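Side-chain contact in HupZ (Streptococcus sp. 'group A', PDB 5ESC), which probably degrades heme as a dimeric split-barrel enzyme of the pyridoxamine 5'-phosphate oxidase family: residues K40-N45 against Y75-T80. Sequence-based numbering, arbitrary orientation.
Sequences KTFIYN and YRFVGT
Phe42 and Phe77 meet as a T-shaped (edge-to-face) pair inside the split barrel of HupZ. Their strands, 41-46 and 73-84, are not sheet neighbours: strand 106-117 runs between them, with Phe42 and Ile110 joined by backbone hydrogen bonding, so the two rings meet over one face of that intervening strand. The evidence for the T shape is a 76° angle between the ring planes with centroids 5.0 Å apart. Phe42 supplies the edge, and its CZ stands 3.8 Å above the plane of Phe77, over the ring centre. Both CB atoms point toward the opposing segment, and each CG lies anti to its own carbonyl carbon (chi1 -74° in Phe42, -59° in Phe77), which leaves each ring beside its own backbone N. Both rings are buried: Leu36, Met34 and Val112 pack on Phe42, and Ile2 touches Phe77.

The tight part is confined to this one pair, and only 93 Å² is buried between the segments. The looser side lies beyond it: partly exposed Arg76 takes no part in the ring contact, its NH1 forming a salt bridge with Glu63 OE1 and its side chain packing on Asn27 of the second subunit. Phe42 CE2 lies 3.7 Å from both CG and CD2 of Phe77.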
ATOM      1  N   LYS A  40     -13.005  -8.278 -14.039  1.00 14.81           N
ATOM      2  CA  LYS A  40     -12.232  -8.989 -12.997  1.00 15.58           C
ATOM      3  C   LYS A  40     -10.716  -9.005 -13.189  1.00 13.11           C
ATOM      4  O   LYS A  40     -10.041  -9.799 -12.539  1.00 14.11           O
ATOM      5  CB  LYS A  40     -12.696 -10.435 -12.769  1.00 20.29           C
ATOM      6  CG  LYS A  40     -12.908 -11.193 -13.992  1.00 24.94           C
ATOM      7  CD  LYS A  40     -13.833 -12.399 -13.838  1.00 29.74           C
ATOM      8  CE  LYS A  40     -14.880 -12.262 -12.788  1.00 36.44           C
ATOM      9  NZ  LYS A  40     -15.862 -13.409 -12.955  1.00 41.30           N
ATOM     10  N   THR A  41     -10.192  -8.077 -13.980  1.00 11.88           N
ATOM     11  CA  THR A  41      -8.777  -8.132 -14.360  1.00 12.69           C
ATOM     12  C   THR A  41      -8.238  -6.723 -14.403  1.00 11.67           C
ATOM     13  O   THR A  41      -8.870  -5.882 -14.992  1.00 10.51           O
ATOM     14  CB  THR A  41      -8.610  -8.800 -15.725  1.00 13.95           C
ATOM     15  OG1 THR A  41      -9.419  -9.967 -15.761  1.00 16.16           O
ATOM     16  CG2 THR A  41      -7.076  -9.193 -16.034  1.00 13.17           C
ATOM     17  N   PHE A  42      -7.083  -6.492 -13.810  1.00 10.60           N
ATOM     18  CA  PHE A  42      -6.362  -5.249 -13.984  1.00 10.16           C
ATOM     19  C   PHE A  42      -5.130  -5.591 -14.775  1.00  9.50           C
ATOM     20  O   PHE A  42      -4.667  -6.762 -14.770  1.00 10.40           O
ATOM     21  CB  PHE A  42      -5.842  -4.682 -12.665  1.00 11.24           C
ATOM     22  CG  PHE A  42      -6.854  -4.067 -11.763  1.00 13.02           C
ATOM     23  CD1 PHE A  42      -7.116  -2.684 -11.794  1.00 13.13           C
ATOM     24  CD2 PHE A  42      -7.540  -4.852 -10.821  1.00 14.68           C
ATOM     25  CE1 PHE A  42      -7.998  -2.121 -10.934  1.00 12.99           C
ATOM     26  CE2 PHE A  42      -8.459  -4.267  -9.963  1.00 15.25           C
ATOM     27  CZ  PHE A  42      -8.668  -2.902  -9.993  1.00 12.39           C
ATOM     28  N   ILE A  43      -4.536  -4.620 -15.458  1.00  9.32           N
ATOM     29  CA  ILE A  43      -3.239  -4.787 -16.032  1.00  9.71           C
ATOM     30  C   ILE A  43      -2.421  -3.581 -15.589  1.00 10.79           C
ATOM     31  O   ILE A  43      -3.017  -2.543 -15.244  1.00  9.75           O
ATOM     32  CB  ILE A  43      -3.195  -4.976 -17.593  1.00  9.05           C
ATOM     33  CG1 ILE A  43      -3.902  -3.844 -18.415  1.00 10.62           C
ATOM     34  CG2 ILE A  43      -3.729  -6.403 -18.001  1.00  7.40           C
ATOM     35  CD1 ILE A  43      -3.449  -3.760 -19.820  1.00 12.58           C
ATOM     36  N   TYR A  44      -1.100  -3.689 -15.635  1.00 11.25           N
ATOM     37  CA  TYR A  44      -0.221  -2.544 -15.422  1.00 12.09           C
ATOM     38  C   TYR A  44       1.007  -2.701 -16.309  1.00 12.53           C
ATOM     39  O   TYR A  44       1.334  -3.807 -16.688  1.00 12.77           O
ATOM     40  CB  TYR A  44       0.160  -2.322 -13.925  1.00 11.79           C
ATOM     41  CG  TYR A  44       1.279  -3.203 -13.364  1.00 13.12           C
ATOM     42  CD1 TYR A  44       1.004  -4.422 -12.795  1.00 14.10           C
ATOM     43  CD2 TYR A  44       2.604  -2.791 -13.408  1.00 12.94           C
ATOM     44  CE1 TYR A  44       2.018  -5.245 -12.269  1.00 15.12           C
ATOM     45  CE2 TYR A  44       3.646  -3.623 -12.867  1.00 12.78           C
ATOM     46  CZ  TYR A  44       3.319  -4.840 -12.307  1.00 16.23           C
ATOM     47  OH  TYR A  44       4.241  -5.688 -11.749  1.00 16.48           O
ATOM     48  N   ASN A  45       1.686  -1.624 -16.627  1.00 11.61           N
ATOM     49  CA  ASN A  45       2.932  -1.707 -17.400  1.00 11.73           C
ATOM     50  C   ASN A  45       4.149  -1.891 -16.454  1.00 12.31           C
ATOM     51  O   ASN A  45       4.341  -1.044 -15.585  1.00 13.55           O
ATOM     52  CB  ASN A  45       3.090  -0.418 -18.178  1.00 12.24           C
ATOM     53  CG  ASN A  45       2.305  -0.397 -19.409  1.00 14.21           C
ATOM     54  OD1 ASN A  45       1.142  -0.727 -19.387  1.00 13.67           O
ATOM     55  ND2 ASN A  45       2.930   0.014 -20.542  1.00 12.19           N
ATOM     56  N   TYR A  75     -11.180   1.125  -1.944  1.00 20.52           N
ATOM     57  CA  TYR A  75     -11.384  -0.312  -2.152  1.00 18.94           C
ATOM     58  C   TYR A  75     -10.066  -1.008  -2.190  1.00 17.95           C
ATOM     59  O   TYR A  75      -9.046  -0.432  -2.643  1.00 18.87           O
ATOM     60  CB  TYR A  75     -12.112  -0.543  -3.464  1.00 19.35           C
ATOM     61  CG  TYR A  75     -13.538  -0.040  -3.476  1.00 22.07           C
ATOM     62  CD1 TYR A  75     -14.607  -0.829  -2.972  1.00 24.68           C
ATOM     63  CD2 TYR A  75     -13.815   1.226  -3.981  1.00 22.69           C
ATOM     64  CE1 TYR A  75     -15.907  -0.319  -2.963  1.00 26.05           C
ATOM     65  CE2 TYR A  75     -15.094   1.747  -3.978  1.00 26.66           C
ATOM     66  CZ  TYR A  75     -16.125   0.974  -3.492  1.00 28.11           C
ATOM     67  OH  TYR A  75     -17.340   1.541  -3.538  1.00 33.74           O
ATOM     68  N   ARG A  76     -10.096  -2.243  -1.761  1.00 17.25           N
ATOM     69  CA  ARG A  76      -8.940  -3.138  -1.780  1.00 18.25           C
ATOM     70  C   ARG A  76      -9.327  -4.342  -2.689  1.00 17.28           C
ATOM     71  O   ARG A  76     -10.375  -4.987  -2.445  1.00 17.59           O
ATOM     72  CB  ARG A  76      -8.642  -3.595  -0.328  1.00 22.00           C
ATOM     73  CG  ARG A  76      -7.602  -4.713  -0.157  1.00 24.88           C
ATOM     74  CD  ARG A  76      -7.109  -4.870   1.292  1.00 32.54           C
ATOM     75  NE  ARG A  76      -8.195  -5.266   2.167  1.00 37.48           N
ATOM     76  CZ  ARG A  76      -8.433  -6.503   2.571  1.00 41.00           C
ATOM     77  NH1 ARG A  76      -7.623  -7.507   2.263  1.00 45.14           N
ATOM     78  NH2 ARG A  76      -9.486  -6.747   3.337  1.00 47.13           N
ATOM     79  N   PHE A  77      -8.546  -4.581  -3.743  1.00 15.67           N
ATOM     80  CA  PHE A  77      -8.748  -5.693  -4.678  1.00 15.46           C
ATOM     81  C   PHE A  77      -7.702  -6.783  -4.345  1.00 16.63           C
ATOM     82  O   PHE A  77      -6.432  -6.567  -4.345  1.00 15.35           O
ATOM     83  CB  PHE A  77      -8.623  -5.196  -6.108  1.00 13.98           C
ATOM     84  CG  PHE A  77      -9.589  -4.121  -6.450  1.00 16.53           C
ATOM     85  CD1 PHE A  77      -9.356  -2.819  -6.091  1.00 17.24           C
ATOM     86  CD2 PHE A  77     -10.799  -4.418  -7.068  1.00 16.67           C
ATOM     87  CE1 PHE A  77     -10.287  -1.813  -6.322  1.00 18.03           C
ATOM     88  CE2 PHE A  77     -11.725  -3.421  -7.349  1.00 16.73           C
ATOM     89  CZ  PHE A  77     -11.472  -2.100  -6.956  1.00 15.21           C
ATOM     90  N   VAL A  78      -8.172  -7.971  -4.067  1.00 13.74           N
ATOM     91  CA  VAL A  78      -7.300  -9.059  -3.739  1.00 14.36           C
ATOM     92  C   VAL A  78      -7.307 -10.097  -4.818  1.00 14.19           C
ATOM     93  O   VAL A  78      -8.410 -10.470  -5.282  1.00 13.40           O
ATOM     94  CB  VAL A  78      -7.690  -9.746  -2.420  1.00 15.48           C
ATOM     95  CG1 VAL A  78      -6.714 -10.893  -2.074  1.00 18.76           C
ATOM     96  CG2 VAL A  78      -7.720  -8.746  -1.274  1.00 18.98           C
ATOM     97  N   GLY A  79      -6.137 -10.652  -5.165  1.00 12.57           N
ATOM     98  CA  GLY A  79      -6.144 -11.759  -6.150  1.00 15.36           C
ATOM     99  C   GLY A  79      -4.797 -12.349  -6.408  1.00 13.43           C
ATOM    100  O   GLY A  79      -3.905 -12.285  -5.505  1.00 13.25           O
ATOM    101  N   THR A  80      -4.635 -12.948  -7.590  1.00 12.55           N
ATOM    102  CA  THR A  80      -3.412 -13.566  -7.991  1.00 13.81           C
ATOM    103  C   THR A  80      -2.959 -12.912  -9.309  1.00 13.28           C
ATOM    104  O   THR A  80      -3.803 -12.576 -10.121  1.00 13.92           O
ATOM    105  CB  THR A  80      -3.573 -15.100  -8.165  1.00 16.53           C
ATOM    106  OG1 THR A  80      -2.272 -15.678  -8.293  1.00 17.70           O
ATOM    107  CG2 THR A  80      -4.398 -15.502  -9.412  1.00 17.76           C
TER